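PDB 4O5A: LacI family transcription regulator from Bifidobacterium animalis subsp. lactis, which probably represses or otherwise controls transcription of target genes, binding DNA through a helix-turn-helix domain and sensing a small effector through a periplasmic binding protein-like domain. Local coordinates for residues I183-L188 with L334-S339. Residues are numbered along the deposited sequence; the frame is centred on the assembly and turned at random. Where two conformers were deposited one is given.
Sequences IRHLAL and LIERAS
In the periplasmic binding protein-like domain of this LacI-family regulator, His-185, near the C-terminal end of helix 175-188, reaches the antiparallel edge strand 333-335 of the mixed sheet and the loop that follows it, touching Leu-334 and Glu-336. The imidazole is carried across to the strand because its CG stands anti to the backbone N (chi1 177°). One methyl of Leu-334, CD2, lies over a ring face: it is 3.9 Å from the centroid of the His-185 ring and 27° off the ring normal, which qualifies as a CH-pi contact. Its position is displaced toward the CB end, since Leu-334 CD2 comes within 3.6 Å of His-185 CG. Glu-336, modelled in two conformers, approaches the other end of the ring in one of them: its CG meets His-185 CE1 at 3.5 Å from the Leu-334 side of the plane, while OE1 tentatively lies near the plane at that edge, the carboxylate turned 56° from the imidazole. Glu-336 OE1 and His-185 ND1, 4.1 Å apart, do not bond directly. A water in the ring plane, 2.7 Å from His-185 ND1, tentatively links them by a weak bond donated to Glu-336 OE2 of that conformer. His-185 NE2 hydrogen-bonds Thr-340 OG1, which should help fix the ring's rotation, and Phe-189 meets the ring edge-to-face. With an alanine in place of His-185, the Leu-334 methyl is likely to lose the ring face it packs on, and Thr-340 OG1 this hydrogen-bond partner. Beyond the ring, Leu-334 also touches Thr-298 of strand 298-301, while Ile-183, earlier on the helix, packs against Phe-213 and Ile-216 of helix 206-219.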
loop_
_atom_site.group_PDB
_atom_site.type_symbol
_atom_site.label_atom_id
_atom_site.label_comp_id
_atom_site.label_asym_id
_atom_site.label_seq_id
_atom_site.Cartn_x
_atom_site.Cartn_y
_atom_site.Cartn_z
ATOM N N ILE A 183 25.974 -1.963 0.117
ATOM C CA ILE A 183 27.141 -2.448 -0.608
ATOM C C ILE A 183 28.144 -3.073 0.352
ATOM O O ILE A 183 28.748 -4.097 0.038
ATOM C CB ILE A 183 27.792 -1.322 -1.436
ATOM C CG1 ILE A 183 26.801 -0.829 -2.491
ATOM C CG2 ILE A 183 29.084 -1.792 -2.089
ATOM C CD1 ILE A 183 27.181 0.513 -3.076
ATOM N N ARG A 184 28.332 -2.477 1.525
ATOM C CA ARG A 184 29.269 -3.068 2.481
ATOM C C ARG A 184 28.806 -4.455 2.941
ATOM O O ARG A 184 29.627 -5.324 3.182
ATOM C CB ARG A 184 29.499 -2.145 3.687
ATOM C CG ARG A 184 30.286 -0.885 3.366
ATOM C CD ARG A 184 30.723 -0.174 4.654
ATOM N NE ARG A 184 29.555 0.315 5.390
ATOM C CZ ARG A 184 28.945 1.470 5.137
ATOM N NH1 ARG A 184 29.414 2.263 4.180
ATOM N NH2 ARG A 184 27.873 1.835 5.840
ATOM N N HIS A 185 27.490 -4.645 3.061
ATOM C CA HIS A 185 26.901 -5.935 3.437
ATOM C C HIS A 185 27.258 -6.972 2.363
ATOM O O HIS A 185 27.656 -8.095 2.680
ATOM C CB HIS A 185 25.377 -5.781 3.578
ATOM C CG HIS A 185 24.636 -7.051 3.884
ATOM N ND1 HIS A 185 24.730 -7.700 5.101
ATOM C CD2 HIS A 185 23.738 -7.752 3.152
ATOM C CE1 HIS A 185 23.945 -8.765 5.087
ATOM N NE2 HIS A 185 23.326 -8.816 3.923
ATOM N N LEU A 186 27.145 -6.584 1.100
ATOM C CA LEU A 186 27.504 -7.485 0.008
ATOM C C LEU A 186 29.007 -7.737 -0.029
ATOM O O LEU A 186 29.441 -8.863 -0.272
ATOM C CB LEU A 186 26.985 -6.962 -1.341
ATOM C CG LEU A 186 25.452 -6.834 -1.428
ATOM C CD1 LEU A 186 25.072 -6.239 -2.763
ATOM C CD2 LEU A 186 24.786 -8.197 -1.255
ATOM N N ALA A 187 29.806 -6.705 0.248
ATOM C CA ALA A 187 31.261 -6.854 0.245
ATOM C C ALA A 187 31.711 -7.820 1.335
ATOM O O ALA A 187 32.602 -8.656 1.111
ATOM C CB ALA A 187 31.937 -5.504 0.434
ATOM N N LEU A 188 31.091 -7.716 2.508
ATOM C CA LEU A 188 31.436 -8.583 3.633
ATOM C C LEU A 188 31.196 -10.047 3.265
ATOM O O LEU A 188 31.923 -10.941 3.700
ATOM C CB LEU A 188 30.570 -8.211 4.836
ATOM C CG LEU A 188 30.665 -9.175 6.023
ATOM C CD1 LEU A 188 32.087 -9.277 6.511
ATOM C CD2 LEU A 188 29.745 -8.747 7.154
ATOM N N LEU A 334 19.311 -1.816 7.879
ATOM C CA LEU A 334 19.342 -2.951 6.958
ATOM C C LEU A 334 18.880 -4.161 7.750
ATOM O O LEU A 334 19.553 -4.578 8.708
ATOM C CB LEU A 334 20.763 -3.199 6.437
ATOM C CG LEU A 334 20.878 -4.361 5.440
ATOM C CD1 LEU A 334 20.055 -4.086 4.187
ATOM C CD2 LEU A 334 22.335 -4.603 5.086
ATOM N N ILE A 335 17.722 -4.696 7.393
ATOM C CA ILE A 335 17.209 -5.888 8.046
ATOM C C ILE A 335 17.681 -7.115 7.290
ATOM O O ILE A 335 17.211 -7.396 6.192
ATOM C CB ILE A 335 15.681 -5.873 8.096
ATOM C CG1 ILE A 335 15.212 -4.597 8.798
ATOM C CG2 ILE A 335 15.164 -7.122 8.803
ATOM C CD1 ILE A 335 13.713 -4.429 8.811
ATOM N N GLU A 336 18.604 -7.845 7.902
ATOM C CA GLU A 336 19.206 -9.013 7.263
ATOM C C GLU A 336 18.286 -10.216 7.336
ATOM O O GLU A 336 17.858 -10.634 8.420
ATOM C CB GLU A 336 20.548 -9.353 7.910
ATOM C CG GLU A 336 21.623 -8.311 7.683
ATOM C CD GLU A 336 22.903 -8.626 8.439
ATOM O OE1 GLU A 336 23.367 -9.789 8.387
ATOM O OE2 GLU A 336 23.441 -7.708 9.094
ATOM N N ARG A 337 17.978 -10.770 6.172
ATOM C CA ARG A 337 17.124 -11.945 6.082
ATOM C C ARG A 337 17.837 -13.029 5.276
ATOM O O ARG A 337 19.035 -12.935 4.998
ATOM C CB ARG A 337 15.744 -11.581 5.489
ATOM C CG ARG A 337 14.995 -10.501 6.299
ATOM C CD ARG A 337 13.496 -10.478 6.042
ATOM N NE ARG A 337 12.808 -9.463 6.862
ATOM C CZ ARG A 337 12.452 -8.250 6.441
ATOM N NH1 ARG A 337 12.724 -7.863 5.198
ATOM N NH2 ARG A 337 11.827 -7.411 7.277
ATOM N N ALA A 338 17.096 -14.050 4.886
ATOM C CA ALA A 338 17.701 -15.232 4.293
ATOM C C ALA A 338 18.220 -15.041 2.874
ATOM O O ALA A 338 19.006 -15.863 2.394
ATOM C CB ALA A 338 16.722 -16.396 4.349
ATOM N N SER A 339 17.811 -13.968 2.203
ATOM C CA SER A 339 18.150 -13.801 0.783
ATOM C C SER A 339 19.555 -13.243 0.498
ATOM O O SER A 339 19.913 -13.069 -0.668
ATOM C CB SER A 339 17.098 -12.933 0.068
ATOM O OG SER A 339 17.253 -11.570 0.456
HETATM O O HOH W 1 26.000 -7.021 7.405
#